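PDB 1YAR: proteasome activator protein PA26 from Trypanosoma brucei, which caps the 20S proteasome as a ring-shaped activator and probably opens its entry gate, promoting peptide hydrolysis without ATP. Local coordinates for residues O[100-105]-O[114-119]; O[107-112]-O[227-232]. One frame throughout, in Å; residues are numbered along the deposited sequence.

Overall arrangement
Two contacts fix the loop between helices 71-99 and 111-130 from its two ends, and both use helix 111-130. Contact 1 is a surface contact that ties the start of the loop to the side of the helix through one side-chain amide and some apolar packing. Contact 2, partly buried though farther from the chain's centre, joins the end of the loop to the segment that follows helix 183-226, and it is far more polar: arginine, carboxylate and three waters. Their centres lie about 10 Å apart, and R229 spans them, its NH1 making a probable hydrogen bond of 2.7 Å to E104 O.

Contact 1 (O[100-105]-O[114-119]); sequences IRIPEH and AVQHAV
Q116 turns its CG beside its own backbone N (chi1 -66°) and extends beyond it, which carries the amide from helix 111-130 to the chain of I102 and the carbonyl of R101. The motif is a helix-loop-helix connection, the loop that leaves helix 71-99 folding back on the side of the next helix; it probably corresponds to the activation loop of this family. NE2 of Q116 donates to R101 O at 3.1 Å, with the N-H almost straight (178°) and the oxygen in the plane of the amide. From the carbonyl's side the approach is unusual, for the donor stands above its plane, at a C=O...N angle of only 97°. NE2 also bonds L225 O of helix 183-226, so the amide links three parts of the subunit and its rotation is fixed. The other end of the amide faces carbon: OE1 is buried without a hydrogen-bond partner, 3.5 Å from I102 CA. I102 meanwhile offers its CD1 to CE1 of H117 at 4.2 Å, the two side chains lying roughly at right angles, while its O accepts from N216 of a neighbouring subunit. Across the contact, the carbon nearest the amide oxygen is P103 CD, 3.4 Å from Q116 OE1.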
ATOM      1  N   ILE O 100      -9.687  10.270  97.074  1.00 23.64           N
ATOM      2  CA  ILE O 100     -10.881  11.005  96.647  1.00 23.51           C
ATOM      3  C   ILE O 100     -10.753  11.575  95.226  1.00 23.62           C
ATOM      4  O   ILE O 100     -11.665  12.269  94.760  1.00 23.81           O
ATOM      5  CB  ILE O 100     -11.268  12.140  97.683  1.00 23.05           C
ATOM      6  CG1 ILE O 100     -10.213  13.254  97.685  1.00 23.98           C
ATOM      7  CG2 ILE O 100     -11.427  11.541  99.071  1.00 21.18           C
ATOM      8  CD1 ILE O 100     -10.493  14.410  98.714  1.00 24.11           C
ATOM      9  N   ARG O 101      -9.625  11.323  94.554  1.00 22.74           N
ATOM     10  CA  ARG O 101      -9.486  11.686  93.130  1.00 22.83           C
ATOM     11  C   ARG O 101      -9.266  10.488  92.196  1.00 22.77           C
ATOM     12  O   ARG O 101      -8.938  10.653  91.017  1.00 22.97           O
ATOM     13  CB  ARG O 101      -8.379  12.721  92.945  1.00 23.07           C
ATOM     14  CG  ARG O 101      -8.669  14.048  93.623  1.00 24.31           C
ATOM     15  CD  ARG O 101      -7.484  14.999  93.662  1.00 23.16           C
ATOM     16  NE  ARG O 101      -7.890  16.325  94.153  1.00 25.97           N
ATOM     17  CZ  ARG O 101      -8.034  16.671  95.432  1.00 25.90           C
ATOM     18  NH1 ARG O 101      -7.796  15.799  96.417  1.00 21.68           N
ATOM     19  NH2 ARG O 101      -8.420  17.916  95.729  1.00 26.95           N
ATOM     20  N   ILE O 102      -9.452   9.279  92.710  1.00 23.39           N
ATOM     21  CA  ILE O 102      -9.447   8.097  91.835  1.00 24.18           C
ATOM     22  C   ILE O 102     -10.681   8.242  90.969  1.00 24.10           C
ATOM     23  O   ILE O 102     -11.766   8.418  91.504  1.00 23.98           O
ATOM     24  CB  ILE O 102      -9.463   6.792  92.660  1.00 24.17           C
ATOM     25  CG1 ILE O 102      -8.126   6.622  93.390  1.00 23.93           C
ATOM     26  CG2 ILE O 102      -9.749   5.568  91.746  1.00 25.11           C
ATOM     27  CD1 ILE O 102      -8.175   5.567  94.517  1.00 25.54           C
ATOM     28  N   PRO O 103     -10.520   8.240  89.640  1.00 24.43           N
ATOM     29  CA  PRO O 103     -11.634   8.590  88.749  1.00 24.50           C
ATOM     30  C   PRO O 103     -12.587   7.444  88.464  1.00 24.86           C
ATOM     31  O   PRO O 103     -12.372   6.317  88.946  1.00 24.42           O
ATOM     32  CB  PRO O 103     -10.924   9.025  87.459  1.00 25.03           C
ATOM     33  CG  PRO O 103      -9.653   8.190  87.429  1.00 24.70           C
ATOM     34  CD  PRO O 103      -9.264   7.998  88.899  1.00 23.78           C
ATOM     35  N   GLU O 104     -13.623   7.739  87.675  1.00 24.66           N
ATOM     36  CA  GLU O 104     -14.595   6.751  87.215  1.00 26.39           C
ATOM     37  C   GLU O 104     -13.865   5.476  86.769  1.00 25.77           C
ATOM     38  O   GLU O 104     -12.902   5.555  86.023  1.00 24.63           O
ATOM     39  CB  GLU O 104     -15.372   7.317  86.021  1.00 25.86           C
ATOM     40  CG  GLU O 104     -16.521   6.463  85.533  1.00 28.63           C
ATOM     41  CD  GLU O 104     -17.006   6.877  84.142  1.00 29.78           C
ATOM     42  OE1 GLU O 104     -17.213   8.079  83.913  1.00 33.25           O
ATOM     43  OE2 GLU O 104     -17.157   5.990  83.267  1.00 36.30           O
ATOM     44  N   HIS O 105     -14.341   4.325  87.230  1.00 25.45           N
ATOM     45  CA  HIS O 105     -13.725   3.048  86.906  1.00 26.59           C
ATOM     46  C   HIS O 105     -13.900   2.713  85.423  1.00 26.19           C
ATOM     47  O   HIS O 105     -15.015   2.648  84.920  1.00 25.55           O
ATOM     48  CB  HIS O 105     -14.342   1.945  87.751  1.00 26.68           C
ATOM     49  CG  HIS O 105     -13.706   0.610  87.542  1.00 29.92           C
ATOM     50  ND1 HIS O 105     -12.758   0.093  88.402  1.00 30.47           N
ATOM     51  CD2 HIS O 105     -13.878  -0.314  86.565  1.00 30.19           C
ATOM     52  CE1 HIS O 105     -12.380  -1.098  87.962  1.00 30.23           C
ATOM     53  NE2 HIS O 105     -13.037  -1.361  86.847  1.00 30.49           N
ATOM     54  N   ALA O 114      -2.972   4.134  87.503  1.00 22.09           N
ATOM     55  CA  ALA O 114      -1.874   3.259  87.928  1.00 22.01           C
ATOM     56  C   ALA O 114      -0.871   3.988  88.838  1.00 21.71           C
ATOM     57  O   ALA O 114      -0.370   3.408  89.813  1.00 21.83           O
ATOM     58  CB  ALA O 114      -1.171   2.665  86.699  1.00 22.65           C
ATOM     59  N   VAL O 115      -0.592   5.261  88.540  1.00 21.58           N
ATOM     60  CA  VAL O 115       0.286   6.093  89.387  1.00 21.45           C
ATOM     61  C   VAL O 115      -0.358   6.278  90.771  1.00 22.08           C
ATOM     62  O   VAL O 115       0.307   6.116  91.797  1.00 22.60           O
ATOM     63  CB  VAL O 115       0.568   7.475  88.748  1.00 21.41           C
ATOM     64  CG1 VAL O 115       1.470   8.323  89.633  1.00 21.86           C
ATOM     65  CG2 VAL O 115       1.212   7.324  87.360  1.00 21.18           C
ATOM     66  N   GLN O 116      -1.655   6.598  90.801  1.00 21.43           N
ATOM     67  CA  GLN O 116      -2.384   6.722  92.059  1.00 21.88           C
ATOM     68  C   GLN O 116      -2.313   5.454  92.920  1.00 22.35           C
ATOM     69  O   GLN O 116      -2.002   5.530  94.122  1.00 20.90           O
ATOM     70  CB  GLN O 116      -3.835   7.080  91.781  1.00 21.91           C
ATOM     71  CG  GLN O 116      -4.012   8.450  91.165  1.00 21.39           C
ATOM     72  CD  GLN O 116      -5.465   8.754  90.941  1.00 23.04           C
ATOM     73  OE1 GLN O 116      -6.217   7.890  90.456  1.00 21.76           O
ATOM     74  NE2 GLN O 116      -5.895   9.956  91.345  1.00 21.59           N
ATOM     75  N   HIS O 117      -2.593   4.292  92.311  1.00 22.77           N
ATOM     76  CA  HIS O 117      -2.494   3.016  93.028  1.00 24.38           C
ATOM     77  C   HIS O 117      -1.047   2.697  93.489  1.00 23.82           C
ATOM     78  O   HIS O 117      -0.840   2.179  94.592  1.00 24.28           O
ATOM     79  CB  HIS O 117      -3.113   1.862  92.210  1.00 25.65           C
ATOM     80  CG  HIS O 117      -4.604   1.957  92.061  1.00 31.46           C
ATOM     81  ND1 HIS O 117      -5.454   2.072  93.141  1.00 37.47           N
ATOM     82  CD2 HIS O 117      -5.396   1.911  90.964  1.00 35.28           C
ATOM     83  CE1 HIS O 117      -6.705   2.128  92.712  1.00 38.90           C
ATOM     84  NE2 HIS O 117      -6.699   2.030  91.395  1.00 37.84           N
ATOM     85  N   ALA O 118      -0.047   3.031  92.674  1.00 23.68           N
ATOM     86  CA  ALA O 118       1.345   2.800  93.066  1.00 23.33           C
ATOM     87  C   ALA O 118       1.763   3.642  94.282  1.00 23.52           C
ATOM     88  O   ALA O 118       2.413   3.131  95.214  1.00 22.68           O
ATOM     89  CB  ALA O 118       2.280   3.041  91.902  1.00 24.08           C
ATOM     90  N   VAL O 119       1.377   4.917  94.303  1.00 23.41           N
ATOM     91  CA  VAL O 119       1.726   5.760  95.478  1.00 23.41           C
ATOM     92  C   VAL O 119       0.896   5.368  96.721  1.00 23.48           C
ATOM     93  O   VAL O 119       1.422   5.323  97.846  1.00 23.94           O
ATOM     94  CB  VAL O 119       1.686   7.277  95.153  1.00 23.49           C
ATOM     95  CG1 VAL O 119       2.011   8.113  96.411  1.00 23.07           C
ATOM     96  CG2 VAL O 119       2.665   7.611  94.027  1.00 22.91           C
TER

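Contact 2 (O[107-112]-O[227-232]); sequences EEDNLG and QPRTGS
The end of the probable activation loop, where it turns into helix 111-130, is braced here by the segment that begins the C-terminal tail. The side chain of R229, extended from CG to NE, crosses D109 obliquely and presents its guanidinium edge to two acceptors, both near the plane. NE donates to D109 O over 2.9 Å, nearly straight at 171°; NH2 reaches N110 OD1 at 3.0 Å with a more bent N-H (141°). N110 sits at the N-cap position yet makes no capping bond, its ND2 going instead to K106 O. The D109 carboxylate stands off the guanidinium plane, so OD2 to R229 NE, at 3.9 Å, is a long salt bridge of charges alone, and OD2 packs on R229 CD at 3.4 Å. A basic side chain of another protein's chain is its stronger partner. Waters bridge the segments: one donates to D109 O and P228 O, and two others link the D109 carboxylate to T230 N and T230 O. Close by, G112 CA approaches P228 O at 3.3 Å in a CA-H...O contact. The arrangement is consistent with the activation loop of PA28-type activators, braced where it touches another protein, presumably the proteasome.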
ATOM      1  N   GLU O 107     -11.971   0.457  81.829  1.00 28.82           N
ATOM      2  CA  GLU O 107     -10.991  -0.518  81.328  1.00 30.32           C
ATOM      3  C   GLU O 107      -9.955   0.117  80.388  1.00 29.78           C
ATOM      4  O   GLU O 107      -9.276  -0.601  79.654  1.00 30.70           O
ATOM      5  CB  GLU O 107     -11.697  -1.691  80.617  1.00 30.63           C
ATOM      6  CG  GLU O 107     -12.743  -2.416  81.464  1.00 37.06           C
ATOM      7  CD  GLU O 107     -12.213  -2.852  82.814  1.00 43.85           C
ATOM      8  OE1 GLU O 107     -11.119  -3.467  82.853  1.00 47.75           O
ATOM      9  OE2 GLU O 107     -12.882  -2.570  83.841  1.00 47.68           O
ATOM     10  N   GLU O 108      -9.823   1.442  80.417  1.00 28.86           N
ATOM     11  CA  GLU O 108      -8.887   2.169  79.541  1.00 28.04           C
ATOM     12  C   GLU O 108      -8.542   3.505  80.194  1.00 27.79           C
ATOM     13  O   GLU O 108      -9.210   3.885  81.158  1.00 27.82           O
ATOM     14  CB  GLU O 108      -9.542   2.450  78.188  1.00 28.38           C
ATOM     15  CG  GLU O 108     -10.721   3.401  78.264  1.00 29.13           C
ATOM     16  CD  GLU O 108     -11.489   3.480  76.967  1.00 31.38           C
ATOM     17  OE1 GLU O 108     -11.208   4.386  76.157  1.00 30.47           O
ATOM     18  OE2 GLU O 108     -12.371   2.625  76.760  1.00 31.96           O
ATOM     19  N   ASP O 109      -7.521   4.204  79.674  1.00 26.58           N
ATOM     20  CA  ASP O 109      -7.157   5.553  80.135  1.00 26.77           C
ATOM     21  C   ASP O 109      -6.793   5.511  81.640  1.00 25.90           C
ATOM     22  O   ASP O 109      -7.193   6.378  82.444  1.00 24.91           O
ATOM     23  CB  ASP O 109      -8.318   6.520  79.851  1.00 27.15           C
ATOM     24  CG  ASP O 109      -7.934   7.988  79.998  1.00 29.30           C
ATOM     25  OD1 ASP O 109      -6.732   8.319  80.166  1.00 30.51           O
ATOM     26  OD2 ASP O 109      -8.806   8.887  79.950  1.00 30.64           O
ATOM     27  N   ASN O 110      -6.025   4.480  81.993  1.00 24.58           N
ATOM     28  CA  ASN O 110      -5.642   4.186  83.370  1.00 24.69           C
ATOM     29  C   ASN O 110      -4.167   4.380  83.698  1.00 24.52           C
ATOM     30  O   ASN O 110      -3.707   3.905  84.728  1.00 24.78           O
ATOM     31  CB  ASN O 110      -6.023   2.745  83.702  1.00 24.20           C
ATOM     32  CG  ASN O 110      -7.506   2.583  83.923  1.00 25.20           C
ATOM     33  OD1 ASN O 110      -8.170   3.494  84.431  1.00 24.70           O
ATOM     34  ND2 ASN O 110      -8.043   1.417  83.558  1.00 24.50           N
ATOM     35  N   LEU O 111      -3.417   5.058  82.836  1.00 24.86           N
ATOM     36  CA  LEU O 111      -1.996   5.285  83.134  1.00 25.50           C
ATOM     37  C   LEU O 111      -1.809   6.147  84.394  1.00 25.26           C
ATOM     38  O   LEU O 111      -0.917   5.873  85.210  1.00 24.89           O
ATOM     39  CB  LEU O 111      -1.282   5.943  81.957  1.00 26.57           C
ATOM     40  CG  LEU O 111      -1.364   5.219  80.606  1.00 28.97           C
ATOM     41  CD1 LEU O 111      -0.795   6.115  79.522  1.00 30.24           C
ATOM     42  CD2 LEU O 111      -0.652   3.881  80.675  1.00 30.70           C
ATOM     43  N   GLY O 112      -2.651   7.180  84.534  1.00 24.50           N
ATOM     44  CA  GLY O 112      -2.653   8.033  85.732  1.00 23.34           C
ATOM     45  C   GLY O 112      -3.176   7.292  86.941  1.00 23.05           C
ATOM     46  O   GLY O 112      -2.629   7.435  88.036  1.00 23.00           O
ATOM     47  N   GLN O 227      -4.604  14.804  88.968  1.00 26.60           N
ATOM     48  CA  GLN O 227      -5.316  14.763  87.714  1.00 26.64           C
ATOM     49  C   GLN O 227      -4.875  13.551  86.887  1.00 26.08           C
ATOM     50  O   GLN O 227      -4.048  13.692  85.984  1.00 25.20           O
ATOM     51  CB  GLN O 227      -5.057  16.049  86.918  1.00 27.49           C
ATOM     52  CG  GLN O 227      -5.531  17.326  87.601  1.00 32.22           C
ATOM     53  CD  GLN O 227      -7.057  17.405  87.731  1.00 39.26           C
ATOM     54  OE1 GLN O 227      -7.794  16.693  87.027  1.00 41.39           O
ATOM     55  NE2 GLN O 227      -7.534  18.286  88.629  1.00 41.11           N
ATOM     56  N   PRO O 228      -5.393  12.364  87.215  1.00 25.48           N
ATOM     57  CA  PRO O 228      -4.937  11.133  86.562  1.00 25.83           C
ATOM     58  C   PRO O 228      -5.346  11.021  85.077  1.00 26.59           C
ATOM     59  O   PRO O 228      -4.752  10.234  84.333  1.00 25.75           O
ATOM     60  CB  PRO O 228      -5.596  10.033  87.402  1.00 25.31           C
ATOM     61  CG  PRO O 228      -6.834  10.684  88.003  1.00 25.23           C
ATOM     62  CD  PRO O 228      -6.398  12.100  88.267  1.00 25.40           C
ATOM     63  N   ARG O 229      -6.351  11.798  84.665  1.00 27.48           N
ATOM     64  CA  ARG O 229      -6.800  11.808  83.274  1.00 30.17           C
ATOM     65  C   ARG O 229      -6.832  13.235  82.741  1.00 33.62           C
ATOM     66  O   ARG O 229      -7.221  14.161  83.450  1.00 33.33           O
ATOM     67  CB  ARG O 229      -8.184  11.174  83.126  1.00 29.82           C
ATOM     68  CG  ARG O 229      -8.242   9.687  83.475  1.00 28.13           C
ATOM     69  CD  ARG O 229      -9.607   9.059  83.296  1.00 28.26           C
ATOM     70  NE  ARG O 229      -9.547   7.614  83.549  1.00 25.34           N
ATOM     71  CZ  ARG O 229     -10.495   6.897  84.132  1.00 25.12           C
ATOM     72  NH1 ARG O 229     -11.641   7.456  84.537  1.00 22.57           N
ATOM     73  NH2 ARG O 229     -10.305   5.601  84.314  1.00 20.97           N
ATOM     74  N   THR O 230      -6.421  13.407  81.494  1.00 38.27           N
ATOM     75  CA  THR O 230      -6.322  14.745  80.917  1.00 43.30           C
ATOM     76  C   THR O 230      -7.086  14.763  79.615  1.00 46.00           C
ATOM     77  O   THR O 230      -6.782  13.982  78.701  1.00 46.44           O
ATOM     78  CB  THR O 230      -4.842  15.164  80.690  1.00 43.30           C
ATOM     79  OG1 THR O 230      -4.116  14.088  80.077  1.00 45.98           O
ATOM     80  CG2 THR O 230      -4.119  15.360  82.010  1.00 44.66           C
ATOM     81  N   GLY O 231      -8.080  15.653  79.545  1.00 49.24           N
ATOM     82  CA  GLY O 231      -8.959  15.773  78.373  1.00 52.62           C
ATOM     83  C   GLY O 231      -8.347  16.537  77.207  1.00 54.82           C
ATOM     84  O   GLY O 231      -7.554  17.468  77.400  1.00 55.42           O
ATOM     85  N   SER O 232      -8.724  16.134  75.995  1.00 56.84           N
ATOM     86  CA  SER O 232      -8.327  16.823  74.755  1.00 58.39           C
ATOM     87  C   SER O 232      -8.998  16.161  73.549  1.00 58.83           C
ATOM     88  O   SER O 232      -8.377  16.018  72.483  1.00 59.07           O
ATOM     89  CB  SER O 232      -6.789  16.856  74.583  1.00 58.49           C
ATOM     90  OG  SER O 232      -6.233  15.550  74.466  1.00 59.52           O
TER
HETATM   91  O   HOH W   1      -5.380   7.557  84.036  1.00 22.01           O
HETATM   92  O   HOH W   2      -5.552  10.883  80.169  1.00 33.48           O
HETATM   93  O   HOH W   3      -8.576  11.397  79.158  1.00 39.19           O